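Nucleoporin nup120 (Schizosaccharomyces pombe, PDB 4GQ2) serves as a structural component of the nuclear pore complex, joining a beta-propeller to a largely helical region in one chain. Local coordinates at residues S90-K95 with P527-T532; D291-S296 with L352-G357. One frame throughout, in Å; residues are numbered along the deposited sequence.

Contact 1: S90-K95 with P527-T532; sequences SLNSKK and PSNAVT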
loop_
_atom_site.group_PDB
_atom_site.type_symbol
_atom_site.label_atom_id
_atom_site.label_comp_id
_atom_site.label_asym_id
_atom_site.label_seq_id
_atom_site.Cartn_x
_atom_site.Cartn_y
_atom_site.Cartn_z
ATOM N N SER A 90 -0.267 20.378 -10.572
ATOM C CA SER A 90 -0.396 20.259 -12.030
ATOM C C SER A 90 -0.734 18.836 -12.433
ATOM O O SER A 90 -0.120 17.892 -11.944
ATOM C CB SER A 90 0.901 20.664 -12.732
ATOM O OG SER A 90 1.415 21.870 -12.205
ATOM N N LEU A 91 -1.709 18.698 -13.329
ATOM C CA LEU A 91 -2.137 17.400 -13.860
ATOM C C LEU A 91 -1.512 17.102 -15.219
ATOM O O LEU A 91 -1.302 15.936 -15.567
ATOM C CB LEU A 91 -3.668 17.339 -13.962
ATOM C CG LEU A 91 -4.474 16.593 -12.888
ATOM C CD1 LEU A 91 -3.758 16.568 -11.554
ATOM C CD2 LEU A 91 -5.870 17.184 -12.727
ATOM N N ASN A 92 -1.225 18.159 -15.980
ATOM C CA ASN A 92 -0.603 18.037 -17.301
ATOM C C ASN A 92 0.875 17.691 -17.206
ATOM O O ASN A 92 1.527 17.979 -16.200
ATOM C CB ASN A 92 -0.766 19.333 -18.101
ATOM C CG ASN A 92 -2.207 19.613 -18.484
ATOM O OD1 ASN A 92 -2.938 18.720 -18.922
ATOM N ND2 ASN A 92 -2.624 20.865 -18.324
ATOM N N SER A 93 1.396 17.061 -18.250
ATOM C CA SER A 93 2.829 16.792 -18.332
ATOM C C SER A 93 3.567 18.054 -18.768
ATOM O O SER A 93 3.059 18.824 -19.588
ATOM C CB SER A 93 3.125 15.629 -19.290
ATOM O OG SER A 93 2.302 15.667 -20.444
ATOM N N LYS A 94 4.751 18.274 -18.206
ATOM C CA LYS A 94 5.586 19.395 -18.619
ATOM C C LYS A 94 6.861 18.937 -19.322
ATOM O O LYS A 94 7.129 17.740 -19.436
ATOM C CB LYS A 94 5.916 20.304 -17.427
ATOM C CG LYS A 94 5.011 21.525 -17.309
ATOM C CD LYS A 94 3.818 21.291 -16.387
ATOM C CE LYS A 94 3.977 22.007 -15.050
ATOM N NZ LYS A 94 5.139 21.530 -14.248
ATOM N N LYS A 95 7.621 19.908 -19.819
ATOM C CA LYS A 95 8.971 19.677 -20.311
ATOM C C LYS A 95 9.960 19.874 -19.160
ATOM O O LYS A 95 11.131 20.190 -19.389
ATOM C CB LYS A 95 9.305 20.672 -21.427
ATOM C CG LYS A 95 8.785 20.316 -22.811
ATOM C CD LYS A 95 9.348 21.279 -23.850
ATOM C CE LYS A 95 8.993 20.866 -25.272
ATOM N NZ LYS A 95 7.575 21.154 -25.627
ATOM N N PRO A 527 -8.816 25.856 -16.652
ATOM C CA PRO A 527 -9.057 25.724 -18.091
ATOM C C PRO A 527 -7.892 25.051 -18.812
ATOM O O PRO A 527 -8.098 24.410 -19.846
ATOM C CB PRO A 527 -9.216 27.174 -18.558
ATOM C CG PRO A 527 -8.437 27.979 -17.574
ATOM C CD PRO A 527 -8.499 27.244 -16.263
ATOM N N SER A 528 -6.685 25.207 -18.265
ATOM C CA SER A 528 -5.478 24.576 -18.795
ATOM C C SER A 528 -5.646 23.059 -18.832
ATOM O O SER A 528 -5.441 22.430 -19.871
ATOM C CB SER A 528 -4.261 24.968 -17.952
ATOM O OG SER A 528 -3.118 24.216 -18.314
ATOM N N ASN A 529 -6.019 22.486 -17.691
ATOM C CA ASN A 529 -6.516 21.115 -17.625
ATOM C C ASN A 529 -7.999 21.115 -17.984
ATOM O O ASN A 529 -8.531 22.118 -18.450
ATOM C CB ASN A 529 -6.305 20.545 -16.219
ATOM C CG ASN A 529 -4.837 20.344 -15.881
ATOM O OD1 ASN A 529 -4.138 19.583 -16.546
ATOM N ND2 ASN A 529 -4.366 21.018 -14.833
ATOM N N ALA A 530 -8.674 19.997 -17.775
ATOM C CA ALA A 530 -10.122 19.967 -17.940
ATOM C C ALA A 530 -10.821 20.151 -16.589
ATOM O O ALA A 530 -12.050 20.129 -16.509
ATOM C CB ALA A 530 -10.533 18.650 -18.570
ATOM N N VAL A 531 -10.027 20.385 -15.548
ATOM C CA VAL A 531 -10.394 20.024 -14.177
ATOM C C VAL A 531 -10.843 21.160 -13.256
ATOM O O VAL A 531 -10.283 22.256 -13.273
ATOM C CB VAL A 531 -9.232 19.240 -13.521
ATOM C CG1 VAL A 531 -9.357 19.199 -12.007
ATOM C CG2 VAL A 531 -9.179 17.832 -14.092
ATOM N N THR A 532 -11.860 20.873 -12.447
ATOM C CA THR A 532 -12.244 21.765 -11.361
ATOM C C THR A 532 -11.747 21.239 -10.008
ATOM O O THR A 532 -12.164 20.177 -9.528
ATOM C CB THR A 532 -13.762 22.064 -11.326
ATOM O OG1 THR A 532 -14.148 22.402 -9.986
ATOM C CG2 THR A 532 -14.561 20.874 -11.777
#
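Leu91 and Val531 meet at about a right angle, with Leu91 CD2 set 3.6 Å from Val531 CG2. Phe542 of strand 539-544 touches both, so branched aliphatic side chains suit this buried spot between two loops of the beta-propeller. Beside this apolar patch the Asn529 amide, whose modelled position is doubtful, lies next to the start of the leucine side chain. Asn92 and Asn529 approach from opposite directions. Each keeps CG anti to its own carbonyl carbon (chi1 -68° in both), and their amide planes are 37° apart. The doubt lies in the fit of these amides: Asn529 OD1 sits too close to Asn92 CG, and the 2.7 Å from Asn92 ND2 to Asn529 OD1 has a poor angle for a hydrogen bond. The other branch of the Asn529 amide, ND2, has a clear hydrogen bond, donated to Asp526, while the Ser528 hydroxyl pairs with Ser71. With an alanine in place of Asn92 the amide is gone, and the Asn529 side chain would probably be left with a gap beside it. The chemistry is thus divided: methyl packing joins the loops directly, whereas clear hydrogen bonds hold the polar groups of Ser528 and Asn529 to residues outside the two loop segments.

Contact 2: D291-S296 with L352-G357; sequences DHTTNS and LISSEG
Two neighbouring blades of the beta-propeller meet here: the loop 291-296, which links the first two strands of one antiparallel blade, lies against the end of strand 346-354, with which the following blade begins. The polar link is Ser354 OG, which donates to Asp291 OD2 over 2.7 Å and reaches it from above the carboxylate, 37° out of plane. The serine hydroxyl is directed there by its first torsion (chi1 58°), which sets OG between the backbone N and the carbonyl carbon. Aspartate suits the loop because its two oxygens divide the work: OD1 accepts from Phe297 N, while OD2 also takes weak bonds from the backbone N and hydroxyl of Thr294, so that one side chain ties the loop to itself and to the next blade. Thr294 O comes close to both carboxylate oxygens, acceptor against acceptor, a strain probably offset by the donors that the same carboxylate receives.

Further back along the strand, Leu352 O receives a CA-H...O contact from Asp291 CA at 3.2 Å, with 154° at the hydrogen. The same oxygen lies near the plane of the His292 ring at its edge, 3.6 Å from CD2, while the ring's NE2 bonds to Gln351. Leu352 lies alongside the aspartate's aliphatic part, CG 4.1 Å from Asp291 CB, and packs on Phe297 and Ala299 besides. Thr293 is wedged in with its methyl, CG2 coming within 3.0 Å of Ser354 OG. The Thr293 and Glu356 side chains cross obliquely, with Thr293 OG1 3.4 Å from Glu356 CG.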
loop_
_atom_site.group_PDB
_atom_site.type_symbol
_atom_site.label_atom_id
_atom_site.label_comp_id
_atom_site.label_asym_id
_atom_site.label_seq_id
_atom_site.Cartn_x
_atom_site.Cartn_y
_atom_site.Cartn_z
ATOM N N ASP A 291 -16.449 33.620 -16.300
ATOM C CA ASP A 291 -16.038 32.411 -17.000
ATOM C C ASP A 291 -14.594 32.525 -17.471
ATOM O O ASP A 291 -14.128 33.612 -17.821
ATOM C CB ASP A 291 -16.992 32.058 -18.147
ATOM C CG ASP A 291 -16.996 33.093 -19.249
ATOM O OD1 ASP A 291 -17.251 34.278 -18.953
ATOM O OD2 ASP A 291 -16.753 32.715 -20.415
ATOM N N HIS A 292 -13.897 31.393 -17.463
ATOM C CA HIS A 292 -12.447 31.353 -17.657
ATOM C C HIS A 292 -12.026 31.413 -19.099
ATOM O O HIS A 292 -10.882 31.759 -19.406
ATOM C CB HIS A 292 -11.860 30.109 -16.990
ATOM C CG HIS A 292 -12.132 30.027 -15.506
ATOM N ND1 HIS A 292 -11.213 30.359 -14.581
ATOM C CD2 HIS A 292 -13.274 29.637 -14.805
ATOM C CE1 HIS A 292 -11.735 30.190 -13.350
ATOM N NE2 HIS A 292 -12.997 29.749 -13.489
ATOM N N THR A 293 -12.944 31.074 -19.999
ATOM C CA THR A 293 -12.640 31.043 -21.428
ATOM C C THR A 293 -12.627 32.453 -22.034
ATOM O O THR A 293 -11.570 32.961 -22.401
ATOM C CB THR A 293 -13.565 30.062 -22.194
ATOM O OG1 THR A 293 -13.697 30.476 -23.560
ATOM C CG2 THR A 293 -14.935 29.997 -21.553
ATOM N N THR A 294 -13.795 33.079 -22.127
ATOM C CA THR A 294 -13.889 34.461 -22.581
ATOM C C THR A 294 -14.383 35.311 -21.425
ATOM O O THR A 294 -15.561 35.251 -21.075
ATOM C CB THR A 294 -14.856 34.619 -23.776
ATOM O OG1 THR A 294 -16.134 34.059 -23.444
ATOM C CG2 THR A 294 -14.303 33.936 -25.028
ATOM N N ASN A 295 -13.480 36.081 -20.821
ATOM C CA ASN A 295 -13.847 36.985 -19.734
ATOM C C ASN A 295 -14.882 37.976 -20.245
ATOM O O ASN A 295 -14.550 39.098 -20.622
ATOM C CB ASN A 295 -12.623 37.726 -19.181
ATOM C CG ASN A 295 -11.590 36.794 -18.569
ATOM O OD1 ASN A 295 -11.911 35.697 -18.108
ATOM N ND2 ASN A 295 -10.338 37.236 -18.552
ATOM N N SER A 296 -16.137 37.537 -20.261
ATOM C CA SER A 296 -17.209 38.245 -20.946
ATOM C C SER A 296 -18.555 37.958 -20.285
ATOM O O SER A 296 -19.505 38.730 -20.431
ATOM C CB SER A 296 -17.237 37.839 -22.427
ATOM O OG SER A 296 -18.133 38.636 -23.180
ATOM N N LEU A 352 -18.017 29.441 -13.089
ATOM C CA LEU A 352 -18.798 29.518 -14.320
ATOM C C LEU A 352 -17.941 29.172 -15.535
ATOM O O LEU A 352 -16.816 29.661 -15.671
ATOM C CB LEU A 352 -19.413 30.916 -14.469
ATOM C CG LEU A 352 -20.173 31.278 -15.745
ATOM C CD1 LEU A 352 -21.494 30.528 -15.840
ATOM C CD2 LEU A 352 -20.400 32.784 -15.806
ATOM N N ILE A 353 -18.479 28.322 -16.409
ATOM C CA ILE A 353 -17.759 27.866 -17.598
ATOM C C ILE A 353 -18.662 27.881 -18.838
ATOM O O ILE A 353 -19.697 27.211 -18.868
ATOM C CB ILE A 353 -17.166 26.442 -17.400
ATOM C CG1 ILE A 353 -16.221 26.388 -16.191
ATOM C CG2 ILE A 353 -16.424 25.970 -18.649
ATOM C CD1 ILE A 353 -16.869 25.915 -14.909
ATOM N N SER A 354 -18.269 28.654 -19.850
ATOM C CA SER A 354 -18.927 28.619 -21.162
ATOM C C SER A 354 -18.148 27.714 -22.114
ATOM O O SER A 354 -16.925 27.592 -22.004
ATOM C CB SER A 354 -19.087 30.027 -21.747
ATOM O OG SER A 354 -17.841 30.684 -21.884
ATOM N N SER A 355 -18.853 27.092 -23.052
ATOM C CA SER A 355 -18.292 25.971 -23.815
ATOM C C SER A 355 -17.593 26.317 -25.141
ATOM O O SER A 355 -17.266 25.414 -25.920
ATOM C CB SER A 355 -19.364 24.894 -24.034
ATOM O OG SER A 355 -20.551 25.459 -24.559
ATOM N N GLU A 356 -17.360 27.609 -25.385
ATOM C CA GLU A 356 -16.714 28.099 -26.622
ATOM C C GLU A 356 -17.536 27.869 -27.892
ATOM O O GLU A 356 -17.276 28.493 -28.923
ATOM C CB GLU A 356 -15.303 27.516 -26.797
ATOM C CG GLU A 356 -14.243 28.147 -25.908
ATOM C CD GLU A 356 -12.953 27.349 -25.875
ATOM O OE1 GLU A 356 -13.000 26.145 -25.545
ATOM O OE2 GLU A 356 -11.886 27.931 -26.168
ATOM N N GLY A 357 -18.524 26.978 -27.811
ATOM C CA GLY A 357 -19.411 26.690 -28.938
ATOM C C GLY A 357 -20.888 26.888 -28.625
ATOM O O GLY A 357 -21.631 25.916 -28.497
#

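Overall arrangement
Both contacts belong to the beta-propeller, their centres about 17 Å apart, and contact 2 is nested within the span of chain that contact 1 closes. Contact 1 is the more buried: it joins loops distant in sequence, and Ser671, Tyr779 and Ser789, far along the chain, approach it too. Contact 2 joins successive blades and runs from buried Asp291 and Ser354 out to exposed Glu356. Aliphatic packing beside amides in contact 1 gives way to a hydrogen-bonded carboxylate in contact 2. Strand 346-354 and the strands flanking 527-532 belong to one mixed sheet, and the contacts touch where Pro527 CG packs 4.1 Å from His292 CB.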